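Local coordinates for uncharacterized protein BT_3980 with actin-like ATPase fold (Bacteroides thetaiotaomicron VPI-5482, PDB 3HRG) that is of unknown function but has an actin-like ATPase fold, consistent with a relationship to the nucleotide-binding proteins of that superfamily, at residues 5-8 with 9-13; 57-60 with 61-64; 125-128 with 129-133. One frame throughout, in Å; residues are numbered along the deposited sequence. Where two conformers were deposited one is given.

Contact 1. Residues 5-8 with 9-13; sequences FTKS and KQYTL
A short 3-10 turn leads into strand 12-17, the central strand of the first five-stranded mixed sheet of this actin-like fold, and Lys-7 and Tyr-11 meet across it. Two backbone bonds of the i to i+3 kind hold the turn. Gln-10 N donates to Lys-7 O at 2.9 Å, with an N-H...O angle of 162°. Tyr-11 N donates to Ser-8 O at the same length. Both donors stand above the plane of the carbonyl they reach.

The Tyr-11 ring folds back under the turn. Its CG lies anti to its own carbonyl carbon (chi1 -52°), which sets one ring face below Lys-7 O. That oxygen sits 3.4 Å above the plane of the Tyr-11 ring, over its centre. The lysine crosses the phenol end: Lys-7 CB is 3.3 Å from Tyr-11 OH and Lys-7 CD 3.4 Å. Only beyond CD does it turn off.

Ser-8 OG bonds to Ser-65 O, tying the turn to the loop before strand 68-73. On another side, Lys-9 bends at chi3 and chi4 and curls back. A water accepts from Lys-9 N at 3.0 Å and from Lys-9 NZ at 2.8 Å, and donates to Thr-6 O at 2.6 Å.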
ATOM      1  N   PHE A   5      -2.184 -23.527 -14.235  1.00 11.93           N
ATOM      2  CA  PHE A   5      -2.825 -22.403 -14.927  1.00 11.66           C
ATOM      3  C   PHE A   5      -4.142 -22.727 -15.627  1.00 11.44           C
ATOM      4  O   PHE A   5      -4.940 -21.798 -15.888  1.00 12.13           O
ATOM      5  CB  PHE A   5      -1.859 -21.696 -15.878  1.00 11.70           C
ATOM      6  CG  PHE A   5      -0.801 -20.943 -15.167  1.00 12.98           C
ATOM      7  CD1 PHE A   5      -1.055 -19.660 -14.666  1.00 15.68           C
ATOM      8  CD2 PHE A   5       0.435 -21.500 -14.951  1.00 15.21           C
ATOM      9  CE1 PHE A   5      -0.061 -18.967 -13.977  1.00 15.45           C
ATOM     10  CE2 PHE A   5       1.411 -20.796 -14.282  1.00 14.97           C
ATOM     11  CZ  PHE A   5       1.156 -19.530 -13.812  1.00 15.20           C
ATOM     12  N   THR A   6      -4.408 -24.000 -15.884  1.00 11.61           N
ATOM     13  CA  THR A   6      -5.696 -24.378 -16.483  1.00 11.74           C
ATOM     14  C   THR A   6      -6.830 -24.227 -15.462  1.00 12.12           C
ATOM     15  O   THR A   6      -7.984 -24.258 -15.865  1.00 11.91           O
ATOM     16  CB  THR A   6      -5.711 -25.782 -17.120  1.00 12.02           C
ATOM     17  OG1 THR A   6      -5.627 -26.805 -16.120  1.00 11.32           O
ATOM     18  CG2 THR A   6      -4.580 -25.891 -18.101  1.00 11.82           C
ATOM     19  N   LYS A   7      -6.501 -24.040 -14.169  1.00 11.94           N
ATOM     20  CA  LYS A   7      -7.507 -23.803 -13.125  1.00 12.16           C
ATOM     21  C   LYS A   7      -7.610 -22.299 -12.777  1.00 12.31           C
ATOM     22  O   LYS A   7      -8.238 -21.938 -11.768  1.00 12.15           O
ATOM     23  CB  LYS A   7      -7.179 -24.628 -11.876  1.00 12.29           C
ATOM     24  CG  LYS A   7      -7.225 -26.161 -12.086  1.00 13.78           C
ATOM     25  CD  LYS A   7      -6.694 -26.947 -10.866  1.00 16.43           C
ATOM     26  CE  LYS A   7      -6.844 -28.471 -11.030  1.00 18.76           C
ATOM     27  NZ  LYS A   7      -8.294 -28.823 -11.218  1.00 20.39           N
ATOM     28  N   SER A   8      -7.016 -21.427 -13.604  1.00 11.83           N
ATOM     29  CA  SER A   8      -7.006 -19.985 -13.330  1.00 11.94           C
ATOM     30  C   SER A   8      -8.380 -19.359 -13.058  1.00 11.98           C
ATOM     31  O   SER A   8      -8.466 -18.413 -12.248  1.00 11.95           O
ATOM     32  CB  SER A   8      -6.334 -19.209 -14.471  1.00 11.37           C
ATOM     33  OG  SER A   8      -7.076 -19.364 -15.663  1.00 11.20           O
ATOM     34  N   LYS A   9      -9.436 -19.892 -13.685  1.00 12.06           N
ATOM     35  CA  LYS A   9     -10.806 -19.384 -13.481  1.00 12.93           C
ATOM     36  C   LYS A   9     -11.321 -19.531 -12.050  1.00 12.39           C
ATOM     37  O   LYS A   9     -12.349 -18.924 -11.707  1.00 11.79           O
ATOM     38  CB  LYS A   9     -11.798 -20.000 -14.479  1.00 14.04           C
ATOM     39  CG  LYS A   9     -11.563 -19.466 -15.893  1.00 16.61           C
ATOM     40  CD  LYS A   9     -12.530 -19.998 -16.937  1.00 19.92           C
ATOM     41  CE  LYS A   9     -12.250 -21.462 -17.261  1.00 22.75           C
ATOM     42  NZ  LYS A   9     -10.903 -21.606 -17.904  1.00 25.50           N
ATOM     43  N   GLN A  10     -10.652 -20.347 -11.237  1.00 11.24           N
ATOM     44  CA  GLN A  10     -10.974 -20.439  -9.808  1.00 11.93           C
ATOM     45  C   GLN A  10     -10.089 -19.579  -8.900  1.00 11.88           C
ATOM     46  O   GLN A  10     -10.341 -19.495  -7.701  1.00 11.99           O
ATOM     47  CB  GLN A  10     -10.838 -21.887  -9.351  1.00 12.44           C
ATOM     48  CG  GLN A  10     -11.986 -22.744  -9.829  1.00 12.81           C
ATOM     49  CD  GLN A  10     -11.859 -24.156  -9.350  1.00 14.95           C
ATOM     50  OE1 GLN A  10     -10.871 -24.835  -9.680  1.00 15.15           O
ATOM     51  NE2 GLN A  10     -12.873 -24.627  -8.572  1.00 11.96           N
ATOM     52  N   TYR A  11      -9.066 -18.946  -9.474  1.00 11.67           N
ATOM     53  CA  TYR A  11      -8.053 -18.255  -8.707  1.00 11.56           C
ATOM     54  C   TYR A  11      -8.133 -16.730  -8.792  1.00 11.98           C
ATOM     55  O   TYR A  11      -8.783 -16.174  -9.679  1.00 10.79           O
ATOM     56  CB  TYR A  11      -6.653 -18.725  -9.100  1.00 11.71           C
ATOM     57  CG  TYR A  11      -6.408 -20.221  -9.086  1.00 11.14           C
ATOM     58  CD1 TYR A  11      -7.110 -21.081  -8.240  1.00 12.95           C
ATOM     59  CD2 TYR A  11      -5.404 -20.767  -9.864  1.00 12.44           C
ATOM     60  CE1 TYR A  11      -6.849 -22.470  -8.233  1.00 12.92           C
ATOM     61  CE2 TYR A  11      -5.116 -22.152  -9.851  1.00 12.04           C
ATOM     62  CZ  TYR A  11      -5.843 -22.991  -9.025  1.00 12.20           C
ATOM     63  OH  TYR A  11      -5.575 -24.358  -9.029  1.00 11.51           O
ATOM     64  N   THR A  12      -7.458 -16.106  -7.831  1.00 11.47           N
ATOM     65  CA  THR A  12      -7.440 -14.657  -7.697  1.00 11.75           C
ATOM     66  C   THR A  12      -6.056 -14.156  -8.065  1.00 11.53           C
ATOM     67  O   THR A  12      -5.070 -14.640  -7.530  1.00 12.29           O
ATOM     68  CB  THR A  12      -7.817 -14.218  -6.255  1.00 11.55           C
ATOM     69  OG1 THR A  12      -9.155 -14.605  -5.971  1.00 11.50           O
ATOM     70  CG2 THR A  12      -7.718 -12.678  -6.060  1.00 11.23           C
ATOM     71  N   LEU A  13      -5.997 -13.212  -8.994  1.00 11.17           N
ATOM     72  CA  LEU A  13      -4.755 -12.564  -9.391  1.00 10.82           C
ATOM     73  C   LEU A  13      -4.677 -11.231  -8.661  1.00 11.01           C
ATOM     74  O   LEU A  13      -5.616 -10.455  -8.742  1.00  9.70           O
ATOM     75  CB  LEU A  13      -4.767 -12.258 -10.879  1.00 11.16           C
ATOM     76  CG  LEU A  13      -3.585 -11.493 -11.498  1.00 11.36           C
ATOM     77  CD1 LEU A  13      -2.306 -12.311 -11.302  1.00 11.26           C
ATOM     78  CD2 LEU A  13      -3.865 -11.176 -12.962  1.00 12.22           C
TER
HETATM   79  O   HOH W   1      -9.727 -22.343 -15.416  1.00 18.48           O

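Contact 2. Residues 57-60 with 61-64; sequences HESD and FLSY
The chain leaves the helical path at Ser-59, just after helix 48-58, and turns again through residues 60-63. Ser-59 has phi/psi of -107°/111°, an extended conformation. Asp-60, Phe-61 and Leu-62 return to helical values. The turn is loosely bonded. Leu-62 N reaches Ser-59 O at 3.4 Å in a weak hydrogen bond, and Tyr-64 N makes another weak one to Phe-61 O. Ser-59 O has a shorter partner in a water, which donates to it at 2.6 Å. A weak bond from Ser-63 OG to the same water holds for one of two conformers of that serine and is doubtful.

This is a helix-to-strand connection beside the first five-stranded mixed sheet, between helix 48-58 and strand 68-73. Phe-61 joins it to the sheet: its ring meets Phe-24 edge-to-face and touches Leu-37 and Phe-38. Leu-62 O accepts from Tyr-135 OH.

Phe-61 lies back toward the helix end. Its CG sits between its own backbone N and carbonyl carbon (chi1 76°), and this turns the ring to Ser-59. Ser-59 CB approaches the ring obliquely, 3.7 Å from Phe-61 CE1. In one of two conformers, and so not firmly, Leu-62 CG lies over one face of the Phe-61 ring, offset toward the rim. Ser-59 OG is bonded to Val-55 O, within the last turn of the helix. Tyr-64, at the far end of the turn, brings its ring edge to Asp-60 O, which lies near the ring plane, 3.3 Å from Tyr-64 CD1.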
ATOM      1  N   HIS A  57       2.267  -7.568 -22.619  1.00 11.24           N
ATOM      2  CA  HIS A  57       2.678  -8.164 -23.880  1.00 13.06           C
ATOM      3  C   HIS A  57       3.624  -9.363 -23.684  1.00 13.53           C
ATOM      4  O   HIS A  57       3.482 -10.367 -24.355  1.00 13.90           O
ATOM      5  CB  HIS A  57       3.347  -7.125 -24.780  1.00 13.09           C
ATOM      6  CG  HIS A  57       3.845  -7.694 -26.066  1.00 15.97           C
ATOM      7  ND1 HIS A  57       2.995  -8.274 -26.980  1.00 17.20           N
ATOM      8  CD2 HIS A  57       5.089  -7.774 -26.595  1.00 16.29           C
ATOM      9  CE1 HIS A  57       3.693  -8.688 -28.017  1.00 18.26           C
ATOM     10  NE2 HIS A  57       4.965  -8.392 -27.814  1.00 18.01           N
ATOM     11  N   GLU A  58       4.567  -9.239 -22.767  1.00 14.22           N
ATOM     12  CA  GLU A  58       5.577 -10.257 -22.501  1.00 15.49           C
ATOM     13  C   GLU A  58       5.148 -11.424 -21.623  1.00 15.71           C
ATOM     14  O   GLU A  58       5.798 -12.460 -21.670  1.00 15.45           O
ATOM     15  CB  GLU A  58       6.760  -9.616 -21.755  1.00 16.21           C
ATOM     16  CG  GLU A  58       7.567  -8.557 -22.515  1.00 19.33           C
ATOM     17  CD  GLU A  58       8.430  -7.670 -21.571  1.00 24.92           C
ATOM     18  OE1 GLU A  58       8.386  -7.842 -20.310  1.00 29.52           O
ATOM     19  OE2 GLU A  58       9.114  -6.748 -22.081  1.00 27.28           O
ATOM     20  N   SER A  59       4.089 -11.264 -20.833  1.00 15.31           N
ATOM     21  CA  SER A  59       3.683 -12.278 -19.874  1.00 16.11           C
ATOM     22  C   SER A  59       2.443 -13.066 -20.212  1.00 16.81           C
ATOM     23  O   SER A  59       1.332 -12.534 -20.073  1.00 17.16           O
ATOM     24  CB  SER A  59       3.410 -11.640 -18.514  1.00 16.11           C
ATOM     25  OG  SER A  59       4.529 -10.919 -18.059  1.00 17.56           O
ATOM     26  N   ASP A  60       2.663 -14.344 -20.509  1.00 17.21           N
ATOM     27  CA  ASP A  60       1.619 -15.322 -20.814  1.00 18.17           C
ATOM     28  C   ASP A  60       0.605 -15.509 -19.676  1.00 17.68           C
ATOM     29  O   ASP A  60      -0.580 -15.637 -19.942  1.00 18.94           O
ATOM     30  CB  ASP A  60       2.246 -16.688 -21.150  1.00 18.37           C
ATOM     31  CG  ASP A  60       2.993 -16.689 -22.475  1.00 21.03           C
ATOM     32  OD1 ASP A  60       2.473 -16.129 -23.468  1.00 23.05           O
ATOM     33  OD2 ASP A  60       4.069 -17.325 -22.541  1.00 24.17           O
ATOM     34  N   PHE A  61       1.018 -15.463 -18.417  1.00 16.68           N
ATOM     35  CA  PHE A  61       0.037 -15.668 -17.322  1.00 15.47           C
ATOM     36  C   PHE A  61      -1.032 -14.555 -17.183  1.00 14.47           C
ATOM     37  O   PHE A  61      -2.123 -14.797 -16.672  1.00 14.49           O
ATOM     38  CB  PHE A  61       0.732 -15.891 -15.979  1.00 15.48           C
ATOM     39  CG  PHE A  61       1.281 -14.659 -15.362  1.00 15.38           C
ATOM     40  CD1 PHE A  61       2.552 -14.216 -15.673  1.00 15.93           C
ATOM     41  CD2 PHE A  61       0.559 -13.963 -14.408  1.00 15.68           C
ATOM     42  CE1 PHE A  61       3.073 -13.096 -15.081  1.00 16.40           C
ATOM     43  CE2 PHE A  61       1.075 -12.845 -13.836  1.00 16.27           C
ATOM     44  CZ  PHE A  61       2.325 -12.406 -14.167  1.00 17.39           C
ATOM     45  N   LEU A  62      -0.703 -13.303 -17.499  0.50 13.66           N
ATOM     46  CA  LEU A  62      -1.641 -12.183 -17.251  0.50 13.14           C
ATOM     47  C   LEU A  62      -2.968 -12.155 -18.027  0.50 12.97           C
ATOM     48  O   LEU A  62      -3.987 -11.581 -17.552  0.50 12.44           O
ATOM     49  CB  LEU A  62      -0.924 -10.839 -17.440  0.50 13.24           C
ATOM     50  CG  LEU A  62       0.025 -10.456 -16.309  0.50 12.64           C
ATOM     51  CD1 LEU A  62       0.729  -9.159 -16.620  0.50 11.78           C
ATOM     52  CD2 LEU A  62      -0.760 -10.346 -14.990  0.50 12.17           C
ATOM     53  N   SER A  63      -2.942 -12.770 -19.201  0.50 12.29           N
ATOM     54  CA  SER A  63      -4.111 -12.841 -20.072  0.50 12.30           C
ATOM     55  C   SER A  63      -4.966 -14.141 -19.936  0.50 12.23           C
ATOM     56  O   SER A  63      -5.938 -14.282 -20.683  0.50 12.24           O
ATOM     57  CB  SER A  63      -3.715 -12.522 -21.523  0.50 12.32           C
ATOM     58  OG  SER A  63      -3.431 -11.131 -21.622  0.50 12.43           O
ATOM     59  N   TYR A  64      -4.597 -15.062 -19.017  1.00 12.20           N
ATOM     60  CA  TYR A  64      -5.510 -16.149 -18.584  1.00 11.54           C
ATOM     61  C   TYR A  64      -6.719 -15.504 -17.879  1.00 10.97           C
ATOM     62  O   TYR A  64      -6.646 -14.347 -17.436  1.00 11.46           O
ATOM     63  CB  TYR A  64      -4.776 -17.134 -17.623  1.00 11.47           C
ATOM     64  CG  TYR A  64      -3.904 -18.212 -18.267  1.00 13.25           C
ATOM     65  CD1 TYR A  64      -2.595 -17.954 -18.690  1.00 15.42           C
ATOM     66  CD2 TYR A  64      -4.406 -19.518 -18.463  1.00 15.06           C
ATOM     67  CE1 TYR A  64      -1.815 -18.939 -19.342  1.00 12.30           C
ATOM     68  CE2 TYR A  64      -3.640 -20.523 -19.077  1.00 14.17           C
ATOM     69  CZ  TYR A  64      -2.342 -20.227 -19.502  1.00 14.91           C
ATOM     70  OH  TYR A  64      -1.611 -21.227 -20.100  1.00 14.40           O
TER
HETATM   71  O   HOH W   2      -0.124 -11.736 -22.115  1.00 19.61           O

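Contact 3. Residues 125-128 with 129-133; sequences KSTY and TFLNE
Tyr-128 and Asn-132 lie side by side one turn apart on helix 125-134, an alpha-helix that directly follows strand 117-124. Asn-132 CB sits over one face of the Tyr-128 ring in a CH-pi contact, 4.2 Å from the ring centroid and 22° off the ring normal. The asparagine amide is turned almost parallel to the ring, 16° between the planes. Both CG atoms are anti to their own backbone N (chi1 171° for Tyr-128), and the two side chains therefore point the same way. Beneath them, Asn-132 N donates to Tyr-128 O at 2.8 Å.

Elsewhere on the helix, the Thr-127 and Leu-131 side chains lie side by side, with Thr-127 CG2 3.8 Å from Leu-131 CD1. Their backbones are joined by Leu-131 N to Thr-127 O at 2.9 Å, and Phe-130 N bonds to Ser-126 O in the same pattern. Near the start of the helix, Lys-125 O takes two bonds from one residue. Thr-129 N at 2.9 Å and Thr-129 OG1 at 2.8 Å reach it from opposite faces of its carbonyl plane.

Further out, the Tyr-128 ring meets Phe-140, and Phe-130 meets Phe-56 edge-to-face. Thr-127 and Leu-131 pack on Leu-17 of strand 12-17 and on helix 48-58, where Thr-127 OG1 bonds to Thr-49 OG1.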
ATOM      1  N   LYS A 125      -5.035   7.852 -15.430  1.00 15.89           N
ATOM      2  CA  LYS A 125      -6.170   7.488 -16.288  1.00 16.11           C
ATOM      3  C   LYS A 125      -5.815   6.531 -17.425  1.00 15.35           C
ATOM      4  O   LYS A 125      -6.601   5.662 -17.745  1.00 14.56           O
ATOM      5  CB  LYS A 125      -6.846   8.738 -16.843  1.00 16.72           C
ATOM      6  CG  LYS A 125      -8.039   8.480 -17.721  1.00 18.68           C
ATOM      7  CD  LYS A 125      -8.835   9.791 -17.958  1.00 22.42           C
ATOM      8  CE  LYS A 125     -10.012   9.557 -18.914  1.00 24.23           C
ATOM      9  NZ  LYS A 125     -10.839  10.804 -19.138  1.00 26.89           N
ATOM     10  N   SER A 126      -4.667   6.732 -18.063  1.00 14.87           N
ATOM     11  CA  SER A 126      -4.205   5.835 -19.121  1.00 14.84           C
ATOM     12  C   SER A 126      -4.038   4.412 -18.560  1.00 13.93           C
ATOM     13  O   SER A 126      -4.386   3.424 -19.214  1.00 13.29           O
ATOM     14  CB  SER A 126      -2.861   6.299 -19.673  1.00 14.37           C
ATOM     15  OG  SER A 126      -2.974   7.570 -20.260  1.00 18.06           O
ATOM     16  N   THR A 127      -3.496   4.332 -17.350  1.00 13.67           N
ATOM     17  CA  THR A 127      -3.311   3.052 -16.647  1.00 13.66           C
ATOM     18  C   THR A 127      -4.668   2.399 -16.349  1.00 13.26           C
ATOM     19  O   THR A 127      -4.850   1.202 -16.630  1.00 12.03           O
ATOM     20  CB  THR A 127      -2.450   3.221 -15.377  1.00 13.50           C
ATOM     21  OG1 THR A 127      -1.098   3.433 -15.780  1.00 14.91           O
ATOM     22  CG2 THR A 127      -2.492   1.974 -14.519  1.00 13.78           C
ATOM     23  N   TYR A 128      -5.597   3.175 -15.797  1.00 13.20           N
ATOM     24  CA  TYR A 128      -6.955   2.685 -15.530  1.00 13.75           C
ATOM     25  C   TYR A 128      -7.662   2.177 -16.799  1.00 13.52           C
ATOM     26  O   TYR A 128      -8.245   1.103 -16.802  1.00 14.56           O
ATOM     27  CB  TYR A 128      -7.828   3.767 -14.841  1.00 14.22           C
ATOM     28  CG  TYR A 128      -9.265   3.313 -14.784  1.00 16.33           C
ATOM     29  CD1 TYR A 128      -9.665   2.387 -13.830  1.00 20.70           C
ATOM     30  CD2 TYR A 128     -10.189   3.725 -15.728  1.00 18.52           C
ATOM     31  CE1 TYR A 128     -10.979   1.908 -13.789  1.00 21.81           C
ATOM     32  CE2 TYR A 128     -11.493   3.238 -15.705  1.00 21.40           C
ATOM     33  CZ  TYR A 128     -11.869   2.333 -14.714  1.00 22.56           C
ATOM     34  OH  TYR A 128     -13.154   1.842 -14.657  1.00 27.05           O
ATOM     35  N   THR A 129      -7.615   2.951 -17.874  1.00 13.49           N
ATOM     36  CA  THR A 129      -8.239   2.577 -19.152  1.00 13.54           C
ATOM     37  C   THR A 129      -7.682   1.263 -19.650  1.00 13.14           C
ATOM     38  O   THR A 129      -8.419   0.383 -20.057  1.00 12.74           O
ATOM     39  CB  THR A 129      -7.991   3.675 -20.193  1.00 13.43           C
ATOM     40  OG1 THR A 129      -8.509   4.918 -19.671  1.00 14.69           O
ATOM     41  CG2 THR A 129      -8.647   3.353 -21.552  1.00 14.92           C
ATOM     42  N   PHE A 130      -6.366   1.119 -19.576  1.00 13.02           N
ATOM     43  CA  PHE A 130      -5.748  -0.104 -20.030  1.00 13.10           C
ATOM     44  C   PHE A 130      -6.190  -1.288 -19.172  1.00 13.07           C
ATOM     45  O   PHE A 130      -6.572  -2.310 -19.713  1.00 12.98           O
ATOM     46  CB  PHE A 130      -4.228   0.001 -20.040  1.00 12.99           C
ATOM     47  CG  PHE A 130      -3.557  -1.270 -20.448  1.00 12.88           C
ATOM     48  CD1 PHE A 130      -3.509  -1.638 -21.775  1.00 13.07           C
ATOM     49  CD2 PHE A 130      -3.027  -2.119 -19.495  1.00 14.27           C
ATOM     50  CE1 PHE A 130      -2.917  -2.823 -22.162  1.00 14.66           C
ATOM     51  CE2 PHE A 130      -2.423  -3.312 -19.868  1.00 15.07           C
ATOM     52  CZ  PHE A 130      -2.366  -3.667 -21.198  1.00 14.43           C
ATOM     53  N   LEU A 131      -6.143  -1.142 -17.850  1.00 13.52           N
ATOM     54  CA  LEU A 131      -6.545  -2.237 -16.957  1.00 14.19           C
ATOM     55  C   LEU A 131      -8.038  -2.593 -17.032  1.00 15.32           C
ATOM     56  O   LEU A 131      -8.386  -3.773 -16.953  1.00 15.56           O
ATOM     57  CB  LEU A 131      -6.111  -1.961 -15.529  1.00 13.63           C
ATOM     58  CG  LEU A 131      -4.592  -2.012 -15.328  1.00 12.00           C
ATOM     59  CD1 LEU A 131      -4.172  -1.360 -13.973  1.00 13.30           C
ATOM     60  CD2 LEU A 131      -4.052  -3.454 -15.454  1.00 12.29           C
ATOM     61  N   ASN A 132      -8.891  -1.599 -17.223  1.00 16.43           N
ATOM     62  CA  ASN A 132     -10.328  -1.832 -17.359  1.00 17.76           C
ATOM     63  C   ASN A 132     -10.631  -2.607 -18.653  1.00 18.10           C
ATOM     64  O   ASN A 132     -11.576  -3.387 -18.703  1.00 18.61           O
ATOM     65  CB  ASN A 132     -11.072  -0.503 -17.299  1.00 18.25           C
ATOM     66  CG  ASN A 132     -12.561  -0.671 -17.385  1.00 20.20           C
ATOM     67  OD1 ASN A 132     -13.205  -1.163 -16.441  1.00 23.98           O
ATOM     68  ND2 ASN A 132     -13.132  -0.210 -18.480  1.00 19.51           N
ATOM     69  N   GLU A 133      -9.815  -2.411 -19.690  1.00 18.11           N
ATOM     70  CA  GLU A 133      -9.972  -3.154 -20.945  1.00 18.39           C
ATOM     71  C   GLU A 133      -9.600  -4.613 -20.726  1.00 17.41           C
ATOM     72  O   GLU A 133     -10.291  -5.488 -21.227  1.00 18.13           O
ATOM     73  CB  GLU A 133      -9.116  -2.555 -22.085  1.00 18.74           C
ATOM     74  CG  GLU A 133      -9.640  -1.210 -22.603  1.00 22.03           C
ATOM     75  CD  GLU A 133      -8.635  -0.367 -23.426  1.00 26.57           C
ATOM     76  OE1 GLU A 133      -7.396  -0.620 -23.365  1.00 28.88           O
ATOM     77  OE2 GLU A 133      -9.100   0.589 -24.110  1.00 27.81           O
TER

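How the contacts relate
All three contacts are local. Contacts 1 and 2 touch each other; contact 3 stands apart from both, with nearest atoms about 8 Å and 6 Å away. Contact 2 is a surface turn, while contacts 1 and 3 are partly buried. The first two lie in connections at strand ends of one sheet, one entering strand 12-17 and the other preceding its neighbour 68-73. They meet through packing such as Phe-5 CE1 to Phe-61 CB and Ser-8 OG to Tyr-64 CB. A water bridges contact 1; the bridge in contact 2 is weak. Contact 3 packs on that sheet from a helix with regular bonds, its mixed apolar and hydroxyl side chains facing helix 48-58.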